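Local structure of type 4 fimbrial biogenesis protein PilF (Pseudomonas aeruginosa, 2HO1) at residues 216-219 and 220-224; 188-191 and 192-195; 243-246 and 247-250. The protein is essential for outer-membrane localization and assembly of the PilQ secretin of the type IV pilus, supporting twitching motility, surface adhesion and virulence. One frame throughout, in Å; residues are numbered along the deposited sequence.

Contact 1: residues 216-219 and 220-224; sequences IRLA and KVFED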
ATOM      1  N   ILE A 216      31.253   1.194  15.109  1.00 54.35           N
ATOM      2  CA  ILE A 216      32.339   0.522  15.799  1.00 55.24           C
ATOM      3  C   ILE A 216      32.340  -0.950  15.434  1.00 55.63           C
ATOM      4  O   ILE A 216      33.373  -1.501  15.061  1.00 56.27           O
ATOM      5  CB  ILE A 216      32.227   0.668  17.323  1.00 54.29           C
ATOM      6  CG1 ILE A 216      32.704   2.052  17.762  1.00 53.58           C
ATOM      7  CG2 ILE A 216      33.029  -0.417  18.017  1.00 53.52           C
ATOM      8  CD1 ILE A 216      32.320   2.408  19.175  1.00 52.40           C
ATOM      9  N   ARG A 217      31.186  -1.603  15.526  1.00 55.14           N
ATOM     10  CA  ARG A 217      31.118  -3.023  15.185  1.00 55.39           C
ATOM     11  C   ARG A 217      31.411  -3.288  13.694  1.00 56.48           C
ATOM     12  O   ARG A 217      31.929  -4.355  13.346  1.00 56.53           O
ATOM     13  CB  ARG A 217      29.757  -3.600  15.582  1.00 54.34           C
ATOM     14  CG  ARG A 217      29.552  -3.705  17.093  1.00 53.34           C
ATOM     15  CD  ARG A 217      28.096  -3.886  17.431  1.00 52.85           C
ATOM     16  NE  ARG A 217      27.850  -4.220  18.834  1.00 51.07           N
ATOM     17  CZ  ARG A 217      26.633  -4.232  19.385  1.00 53.12           C
ATOM     18  NH1 ARG A 217      25.562  -3.909  18.655  1.00 50.16           N
ATOM     19  NH2 ARG A 217      26.475  -4.550  20.665  1.00 52.01           N
ATOM     20  N   LEU A 218      31.100  -2.327  12.824  1.00 56.33           N
ATOM     21  CA  LEU A 218      31.378  -2.501  11.403  1.00 57.56           C
ATOM     22  C   LEU A 218      32.878  -2.367  11.157  1.00 59.85           C
ATOM     23  O   LEU A 218      33.453  -3.139  10.382  1.00 61.06           O
ATOM     24  CB  LEU A 218      30.614  -1.485  10.547  1.00 55.48           C
ATOM     25  CG  LEU A 218      29.158  -1.856  10.218  1.00 56.30           C
ATOM     26  CD1 LEU A 218      28.506  -0.754   9.388  1.00 55.71           C
ATOM     27  CD2 LEU A 218      29.123  -3.179   9.459  1.00 54.79           C
ATOM     28  N   ALA A 219      33.512  -1.396  11.816  1.00 61.25           N
ATOM     29  CA  ALA A 219      34.958  -1.184  11.683  1.00 62.02           C
ATOM     30  C   ALA A 219      35.690  -2.473  12.064  1.00 62.44           C
ATOM     31  O   ALA A 219      36.607  -2.917  11.371  1.00 62.10           O
ATOM     32  CB  ALA A 219      35.403  -0.042  12.592  1.00 61.41           C
ATOM     33  N   LYS A 220      35.269  -3.075  13.172  1.00 63.35           N
ATOM     34  CA  LYS A 220      35.874  -4.311  13.641  1.00 64.98           C
ATOM     35  C   LYS A 220      35.812  -5.394  12.571  1.00 65.83           C
ATOM     36  O   LYS A 220      36.758  -6.163  12.403  1.00 66.78           O
ATOM     37  CB  LYS A 220      35.176  -4.804  14.907  1.00 65.47           C
ATOM     38  CG  LYS A 220      35.410  -3.933  16.143  1.00 67.20           C
ATOM     39  CD  LYS A 220      34.831  -4.620  17.373  1.00 68.34           C
ATOM     40  CE  LYS A 220      35.320  -3.977  18.653  1.00 70.14           C
ATOM     41  NZ  LYS A 220      35.237  -4.942  19.783  1.00 71.75           N
ATOM     42  N   VAL A 221      34.699  -5.457  11.847  1.00 66.26           N
ATOM     43  CA  VAL A 221      34.540  -6.447  10.790  1.00 66.54           C
ATOM     44  C   VAL A 221      35.518  -6.182   9.644  1.00 66.46           C
ATOM     45  O   VAL A 221      36.097  -7.113   9.087  1.00 65.83           O
ATOM     46  CB  VAL A 221      33.080  -6.451  10.251  1.00 67.05           C
ATOM     47  CG1 VAL A 221      33.008  -7.150   8.901  1.00 65.44           C
ATOM     48  CG2 VAL A 221      32.174  -7.165  11.245  1.00 66.00           C
ATOM     49  N   PHE A 222      35.705  -4.911   9.305  1.00 66.74           N
ATOM     50  CA  PHE A 222      36.608  -4.529   8.227  1.00 68.17           C
ATOM     51  C   PHE A 222      37.965  -4.083   8.757  1.00 69.92           C
ATOM     52  O   PHE A 222      38.628  -3.222   8.159  1.00 69.11           O
ATOM     53  CB  PHE A 222      35.984  -3.407   7.404  1.00 67.54           C
ATOM     54  CG  PHE A 222      34.771  -3.830   6.640  1.00 68.32           C
ATOM     55  CD1 PHE A 222      34.892  -4.348   5.355  1.00 67.71           C
ATOM     56  CD2 PHE A 222      33.502  -3.713   7.203  1.00 67.84           C
ATOM     57  CE1 PHE A 222      33.767  -4.743   4.640  1.00 68.35           C
ATOM     58  CE2 PHE A 222      32.374  -4.105   6.500  1.00 68.08           C
ATOM     59  CZ  PHE A 222      32.506  -4.622   5.211  1.00 68.50           C
ATOM     60  N   GLU A 223      38.351  -4.666   9.894  1.00 72.30           N
ATOM     61  CA  GLU A 223      39.625  -4.383  10.562  1.00 73.60           C
ATOM     62  C   GLU A 223      40.144  -2.966  10.332  1.00 73.04           C
ATOM     63  O   GLU A 223      41.219  -2.749   9.758  1.00 72.47           O
ATOM     64  CB  GLU A 223      40.671  -5.412  10.129  1.00 75.67           C
ATOM     65  CG  GLU A 223      40.286  -6.830  10.515  1.00 79.29           C
ATOM     66  CD  GLU A 223      41.083  -7.878   9.769  1.00 81.57           C
ATOM     67  OE1 GLU A 223      41.180  -7.769   8.524  1.00 82.57           O
ATOM     68  OE2 GLU A 223      41.596  -8.813  10.425  1.00 83.13           O
ATOM     69  N   ASP A 224      39.342  -2.010  10.779  1.00 71.80           N
ATOM     70  CA  ASP A 224      39.667  -0.602  10.689  1.00 70.80           C
ATOM     71  C   ASP A 224      39.787  -0.141  12.151  1.00 71.10           C
ATOM     72  O   ASP A 224      38.822   0.339  12.746  1.00 70.92           O
ATOM     73  CB  ASP A 224      38.536   0.125   9.964  1.00 68.86           C
ATOM     74  CG  ASP A 224      38.728   1.619   9.933  1.00 67.46           C
ATOM     75  OD1 ASP A 224      39.593   2.126  10.675  1.00 65.46           O
ATOM     76  OD2 ASP A 224      37.998   2.288   9.173  1.00 66.45           O
TER
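Ala219 O accepts the backbone N of Asp224 at 2.9 Å in a fairly straight bond (N-H...O 160°) that bridges five residues where helix 209-221 ends. The donor stands well above the carbonyl plane, as the chain swings over the last turn through Glu223 with its positive phi. Two regular helical bonds precede it: Ile216 O takes Lys220 N at 3.1 Å, and Leu218 O takes Phe222 N, also at 3.1 Å. Between them the bond from Val221 N to Arg217 O is weak. Asp224 serves as N-cap of the next helix, its OD1 accepting Thr227 N. The charged ends of Arg217 and Lys220 leave the turn for the C-terminal part of the chain: Arg217 NH2 forms a salt bridge with Glu247, Lys220 NZ a hydrogen bond to Lys252 O.

Leu218 O sits at the edge of the Phe222 ring, in its plane, 3.2 Å from CD2; with CG anti to the carbonyl carbon (chi1 -67°), the ring lies back along the preceding turn. There CE2 only just meets Leu218 CD2 at 4.5 Å. On another side of the turn, Ala219 CB faces Asp224 CB at 4.1 Å. Lys220 lays its extended aliphatic part beside Ile216, CE 4.3 Å from CG2.

This is the short turn between the two antiparallel helices of what is probably the sixth TPR (208-235). Ile216 and Ala219 press on helix 225-238, Leu218 reaches Tyr186 of helix 175-187 and Tyr198 of helix 191-202, and Val221 and Phe222 lean on the start of helix 191-202.

Contact 2: residues 188-191 and 192-195; sequences EREY and VPAR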
ATOM      1  N   GLU A 188      21.900  -8.843   9.374  1.00 56.54           N
ATOM      2  CA  GLU A 188      21.782  -9.942   8.405  1.00 58.40           C
ATOM      3  C   GLU A 188      23.152 -10.509   8.030  1.00 58.89           C
ATOM      4  O   GLU A 188      23.241 -11.417   7.202  1.00 58.63           O
ATOM      5  CB  GLU A 188      21.156  -9.460   7.092  1.00 60.33           C
ATOM      6  CG  GLU A 188      19.663  -9.243   7.080  1.00 64.42           C
ATOM      7  CD  GLU A 188      19.186  -8.664   5.755  1.00 64.58           C
ATOM      8  OE1 GLU A 188      19.701  -9.081   4.700  1.00 67.29           O
ATOM      9  OE2 GLU A 188      18.291  -7.801   5.763  1.00 67.49           O
ATOM     10  N   ARG A 189      24.209  -9.937   8.598  1.00 59.03           N
ATOM     11  CA  ARG A 189      25.575 -10.362   8.301  1.00 58.70           C
ATOM     12  C   ARG A 189      26.013  -9.925   6.896  1.00 57.03           C
ATOM     13  O   ARG A 189      27.052 -10.355   6.419  1.00 58.84           O
ATOM     14  CB  ARG A 189      25.701 -11.881   8.416  1.00 61.33           C
ATOM     15  CG  ARG A 189      25.371 -12.453   9.776  1.00 64.71           C
ATOM     16  CD  ARG A 189      26.571 -12.414  10.699  1.00 67.42           C
ATOM     17  NE  ARG A 189      26.303 -13.062  11.980  1.00 70.18           N
ATOM     18  CZ  ARG A 189      25.848 -14.308  12.118  1.00 71.76           C
ATOM     19  NH1 ARG A 189      25.598 -15.058  11.046  1.00 72.27           N
ATOM     20  NH2 ARG A 189      25.660 -14.815  13.333  1.00 71.67           N
ATOM     21  N   GLU A 190      25.220  -9.090   6.235  1.00 54.58           N
ATOM     22  CA  GLU A 190      25.537  -8.576   4.903  1.00 53.10           C
ATOM     23  C   GLU A 190      26.434  -7.352   5.088  1.00 52.33           C
ATOM     24  O   GLU A 190      26.072  -6.240   4.687  1.00 51.94           O
ATOM     25  CB  GLU A 190      24.256  -8.134   4.202  1.00 56.19           C
ATOM     26  CG  GLU A 190      23.412  -9.229   3.597  1.00 58.36           C
ATOM     27  CD  GLU A 190      23.951  -9.668   2.247  1.00 62.50           C
ATOM     28  OE1 GLU A 190      24.912 -10.472   2.229  1.00 62.25           O
ATOM     29  OE2 GLU A 190      23.422  -9.190   1.210  1.00 63.98           O
ATOM     30  N   TYR A 191      27.611  -7.566   5.677  1.00 50.54           N
ATOM     31  CA  TYR A 191      28.549  -6.493   5.987  1.00 47.89           C
ATOM     32  C   TYR A 191      28.942  -5.479   4.938  1.00 47.45           C
ATOM     33  O   TYR A 191      29.061  -4.303   5.258  1.00 47.26           O
ATOM     34  CB  TYR A 191      29.824  -7.076   6.590  1.00 47.84           C
ATOM     35  CG  TYR A 191      29.562  -7.964   7.774  1.00 48.51           C
ATOM     36  CD1 TYR A 191      28.927  -7.471   8.917  1.00 48.16           C
ATOM     37  CD2 TYR A 191      29.916  -9.310   7.746  1.00 48.51           C
ATOM     38  CE1 TYR A 191      28.657  -8.303  10.003  1.00 47.18           C
ATOM     39  CE2 TYR A 191      29.646 -10.143   8.818  1.00 47.77           C
ATOM     40  CZ  TYR A 191      29.022  -9.633   9.939  1.00 47.31           C
ATOM     41  OH  TYR A 191      28.788 -10.458  11.000  1.00 47.17           O
ATOM     42  N   VAL A 192      29.164  -5.893   3.697  1.00 47.89           N
ATOM     43  CA  VAL A 192      29.572  -4.908   2.703  1.00 48.10           C
ATOM     44  C   VAL A 192      28.446  -3.956   2.363  1.00 49.49           C
ATOM     45  O   VAL A 192      28.654  -2.748   2.266  1.00 51.23           O
ATOM     46  CB  VAL A 192      30.130  -5.584   1.411  1.00 48.60           C
ATOM     47  CG1 VAL A 192      30.477  -4.523   0.358  1.00 46.52           C
ATOM     48  CG2 VAL A 192      31.379  -6.364   1.765  1.00 48.69           C
ATOM     49  N   PRO A 193      27.230  -4.479   2.140  1.00 49.17           N
ATOM     50  CA  PRO A 193      26.150  -3.535   1.829  1.00 48.52           C
ATOM     51  C   PRO A 193      25.899  -2.669   3.085  1.00 46.87           C
ATOM     52  O   PRO A 193      25.637  -1.473   2.985  1.00 45.81           O
ATOM     53  CB  PRO A 193      24.960  -4.445   1.528  1.00 48.06           C
ATOM     54  CG  PRO A 193      25.578  -5.715   1.118  1.00 50.22           C
ATOM     55  CD  PRO A 193      26.776  -5.870   2.012  1.00 49.45           C
ATOM     56  N   ALA A 194      25.999  -3.293   4.256  1.00 45.17           N
ATOM     57  CA  ALA A 194      25.779  -2.595   5.528  1.00 46.18           C
ATOM     58  C   ALA A 194      26.703  -1.397   5.636  1.00 47.22           C
ATOM     59  O   ALA A 194      26.273  -0.268   5.870  1.00 44.82           O
ATOM     60  CB  ALA A 194      26.027  -3.547   6.695  1.00 43.92           C
ATOM     61  N   ARG A 195      27.989  -1.672   5.452  1.00 50.39           N
ATOM     62  CA  ARG A 195      29.027  -0.663   5.515  1.00 51.49           C
ATOM     63  C   ARG A 195      28.762   0.440   4.523  1.00 50.41           C
ATOM     64  O   ARG A 195      28.943   1.625   4.798  1.00 50.72           O
ATOM     65  CB  ARG A 195      30.363  -1.304   5.195  1.00 55.72           C
ATOM     66  CG  ARG A 195      31.484  -0.305   5.095  1.00 61.61           C
ATOM     67  CD  ARG A 195      32.799  -0.999   4.908  1.00 65.79           C
ATOM     68  NE  ARG A 195      33.889  -0.123   5.299  1.00 69.42           N
ATOM     69  CZ  ARG A 195      35.167  -0.408   5.099  1.00 71.76           C
ATOM     70  NH1 ARG A 195      35.500  -1.547   4.502  1.00 72.10           N
ATOM     71  NH2 ARG A 195      36.107   0.439   5.511  1.00 72.76           N
TER
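The Tyr191 ring, whose backbone carbonyl accepts Arg195 N, has the carbonyl O of Arg189 over one face, 3.3 Å above the plane and displaced toward the rim. Phe222, from the turn after helix 209-221, packs against the same tyrosine and makes a cation-pi contact with Arg195. The extended chain of Arg195, with CG anti to the backbone N (chi1 174°), carries the guanidinium there.

The loop that leads in is sharply bent. Arg189, with positive phi, closes helix 175-187 in a Schellman motif, and Glu190 is the centre of an inverse gamma turn whose bond from Tyr191 N to Arg189 O is weak. Glu190 is also the N-cap of helix 191-202. Its CB lies 4.0 Å from Pro193 CD, and its chain, bent at chi2, brings OE2 to 4.1 Å from Pro193 CG.

Of the first helical bonds, that between Arg195 N and Tyr191 O measures 2.8 Å and is nearly straight (165°); Ala194 N to Glu190 O, 3.0 Å, is less certain because the position of that oxygen is. Pro193, which has no N-H, stands in the first turn, where a helix requires no backbone donor, so its ring costs the helix no bond.

Contact 3: residues 243-246 and 247-250; sequences LEYQ and EFQA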
ATOM      1  N   LEU A 243      23.761   2.618  27.215  1.00 58.32           N
ATOM      2  CA  LEU A 243      23.926   1.175  27.250  1.00 60.74           C
ATOM      3  C   LEU A 243      24.932   0.826  26.159  1.00 61.46           C
ATOM      4  O   LEU A 243      25.696  -0.132  26.291  1.00 61.49           O
ATOM      5  CB  LEU A 243      22.601   0.460  26.985  1.00 61.02           C
ATOM      6  CG  LEU A 243      22.755  -1.034  26.653  1.00 62.46           C
ATOM      7  CD1 LEU A 243      23.619  -1.715  27.708  1.00 63.41           C
ATOM      8  CD2 LEU A 243      21.394  -1.706  26.565  1.00 62.10           C
ATOM      9  N   GLU A 244      24.932   1.619  25.088  1.00 61.86           N
ATOM     10  CA  GLU A 244      25.852   1.397  23.979  1.00 62.86           C
ATOM     11  C   GLU A 244      27.297   1.430  24.443  1.00 64.64           C
ATOM     12  O   GLU A 244      28.089   0.572  24.060  1.00 63.51           O
ATOM     13  CB  GLU A 244      25.678   2.453  22.888  1.00 61.93           C
ATOM     14  CG  GLU A 244      24.483   2.254  21.972  1.00 61.43           C
ATOM     15  CD  GLU A 244      23.158   2.630  22.614  1.00 60.73           C
ATOM     16  OE1 GLU A 244      23.153   3.260  23.700  1.00 60.59           O
ATOM     17  OE2 GLU A 244      22.113   2.308  22.015  1.00 60.91           O
ATOM     18  N   TYR A 245      27.650   2.429  25.252  1.00 66.22           N
ATOM     19  CA  TYR A 245      29.025   2.527  25.728  1.00 68.70           C
ATOM     20  C   TYR A 245      29.385   1.354  26.635  1.00 69.67           C
ATOM     21  O   TYR A 245      30.521   0.882  26.651  1.00 68.91           O
ATOM     22  CB  TYR A 245      29.254   3.830  26.483  1.00 70.26           C
ATOM     23  CG  TYR A 245      30.674   3.955  26.954  1.00 71.78           C
ATOM     24  CD1 TYR A 245      31.730   3.962  26.040  1.00 73.48           C
ATOM     25  CD2 TYR A 245      30.975   4.030  28.312  1.00 72.72           C
ATOM     26  CE1 TYR A 245      33.054   4.041  26.465  1.00 73.65           C
ATOM     27  CE2 TYR A 245      32.296   4.114  28.752  1.00 73.37           C
ATOM     28  CZ  TYR A 245      33.331   4.119  27.823  1.00 74.36           C
ATOM     29  OH  TYR A 245      34.639   4.216  28.255  1.00 74.27           O
ATOM     30  N   GLN A 246      28.404   0.899  27.393  1.00 70.82           N
ATOM     31  CA  GLN A 246      28.583  -0.220  28.291  1.00 73.32           C
ATOM     32  C   GLN A 246      28.973  -1.451  27.470  1.00 74.42           C
ATOM     33  O   GLN A 246      29.931  -2.158  27.798  1.00 74.80           O
ATOM     34  CB  GLN A 246      27.273  -0.463  29.034  1.00 74.86           C
ATOM     35  CG  GLN A 246      27.232  -1.717  29.865  1.00 77.32           C
ATOM     36  CD  GLN A 246      25.840  -1.996  30.395  1.00 79.05           C
ATOM     37  OE1 GLN A 246      25.308  -1.232  31.203  1.00 79.74           O
ATOM     38  NE2 GLN A 246      25.234  -3.092  29.933  1.00 79.18           N
ATOM     39  N   GLU A 247      28.225  -1.698  26.396  1.00 75.21           N
ATOM     40  CA  GLU A 247      28.488  -2.835  25.519  1.00 75.62           C
ATOM     41  C   GLU A 247      29.841  -2.682  24.834  1.00 75.60           C
ATOM     42  O   GLU A 247      30.577  -3.648  24.676  1.00 75.57           O
ATOM     43  CB  GLU A 247      27.406  -2.949  24.447  1.00 75.61           C
ATOM     44  CG  GLU A 247      25.996  -3.003  24.968  1.00 76.24           C
ATOM     45  CD  GLU A 247      24.984  -3.107  23.848  1.00 76.69           C
ATOM     46  OE1 GLU A 247      24.921  -4.174  23.204  1.00 78.39           O
ATOM     47  OE2 GLU A 247      24.260  -2.121  23.599  1.00 76.53           O
ATOM     48  N   PHE A 248      30.156  -1.466  24.413  1.00 76.05           N
ATOM     49  CA  PHE A 248      31.425  -1.215  23.752  1.00 77.44           C
ATOM     50  C   PHE A 248      32.574  -1.695  24.620  1.00 79.44           C
ATOM     51  O   PHE A 248      33.516  -2.331  24.139  1.00 78.67           O
ATOM     52  CB  PHE A 248      31.604   0.271  23.479  1.00 75.61           C
ATOM     53  CG  PHE A 248      32.979   0.624  23.028  1.00 75.04           C
ATOM     54  CD1 PHE A 248      33.553  -0.031  21.953  1.00 74.91           C
ATOM     55  CD2 PHE A 248      33.707   1.604  23.682  1.00 75.56           C
ATOM     56  CE1 PHE A 248      34.835   0.279  21.530  1.00 74.87           C
ATOM     57  CE2 PHE A 248      34.995   1.927  23.267  1.00 75.69           C
ATOM     58  CZ  PHE A 248      35.559   1.262  22.188  1.00 75.75           C
ATOM     59  N   GLN A 249      32.488  -1.372  25.907  1.00 81.76           N
ATOM     60  CA  GLN A 249      33.511  -1.759  26.865  1.00 83.55           C
ATOM     61  C   GLN A 249      33.614  -3.277  26.930  1.00 83.80           C
ATOM     62  O   GLN A 249      34.695  -3.817  27.125  1.00 84.23           O
ATOM     63  CB  GLN A 249      33.189  -1.183  28.248  1.00 83.87           C
ATOM     64  CG  GLN A 249      33.017   0.328  28.251  1.00 85.17           C
ATOM     65  CD  GLN A 249      33.047   0.928  29.645  1.00 86.04           C
ATOM     66  OE1 GLN A 249      32.294   0.522  30.534  1.00 86.23           O
ATOM     67  NE2 GLN A 249      33.924   1.905  29.842  1.00 86.34           N
ATOM     68  N   ALA A 250      32.495  -3.968  26.763  1.00 84.52           N
ATOM     69  CA  ALA A 250      32.514  -5.424  26.786  1.00 86.04           C
ATOM     70  C   ALA A 250      33.189  -5.917  25.504  1.00 86.92           C
ATOM     71  O   ALA A 250      33.094  -7.092  25.152  1.00 87.41           O
ATOM     72  CB  ALA A 250      31.100  -5.969  26.878  1.00 85.46           C
TER
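Tyr245 and Gln249, one turn apart on the short C-terminal helix 243-249 that packs against the probable sixth TPR of the superhelix, meet side chain over ring. Gln249 CG lies 3.9 Å from the centroid of the Tyr245 ring and 16° off its normal, a CH-pi contact over one face. The glutamine chain runs on, extended, toward the hydroxyl end of the ring; its amide plane is turned 44° against the ring plane, and NE2 comes to 2.9 Å from Tyr245 OH.

Phe248 meets the same tyrosine differently. Tyr245 CE1 stands at the edge of the Phe248 ring, in its plane, 3.8 Å from CD2, while from the tyrosine's side the approach is oblique. Tyr245 has CG anti to its own backbone nitrogen (chi1 -179°), which swings the ring along the helix toward residues 248 and 249. Both aromatics also rest on Leu235 of helix 225-238, and Phe248 reaches Ile216 of helix 209-221, so this side of the helix faces the pair of helices 209-221 and 225-238.

On a different flank Leu243 and Glu247 cross at an angle, with Leu243 CD1 3.8 Å from Glu247 CG. Glu247 OE2 lies against Leu243 CG, while OE1 is held by Arg217 in a salt bridge. That arginine may offset the like charges of Glu244 and Glu247, whose OE2 atoms are 5.2 Å apart and not in contact.

Backbone bonds run i to i+4 beneath them: Glu247 N to Leu243 O at 3.0 Å, Phe248 N to Glu244 O at 2.9 Å and Gln249 N to Tyr245 O. As the helix runs out the series weakens, and the bond from Ala250 N to Gln246 O is weak, at 3.3 Å.

How the contacts relate
Along the chain the order is contact 2, contact 1, contact 3, all at one end of the superhelix and on the same side of the chain's centre. Contact 2 opens helix 191-202, probably in TPR 5, and contact 1 closes helix 209-221, probably in TPR 6; their centres are about 11 Å apart, and Val221 CG1 packs on Tyr191 CG at 3.7 Å. Contact 3, on helix 243-249, lies about 15 Å between centres from contact 1, joined to it by a salt bridge and by Ile216 packing on Phe248. Contacts 2 and 3 do not touch. Contact 1 therefore links the preceding repeat to the C-terminal helix. All three lie beyond TPR1-TPR4, the minimal region required for secretin assembly and function.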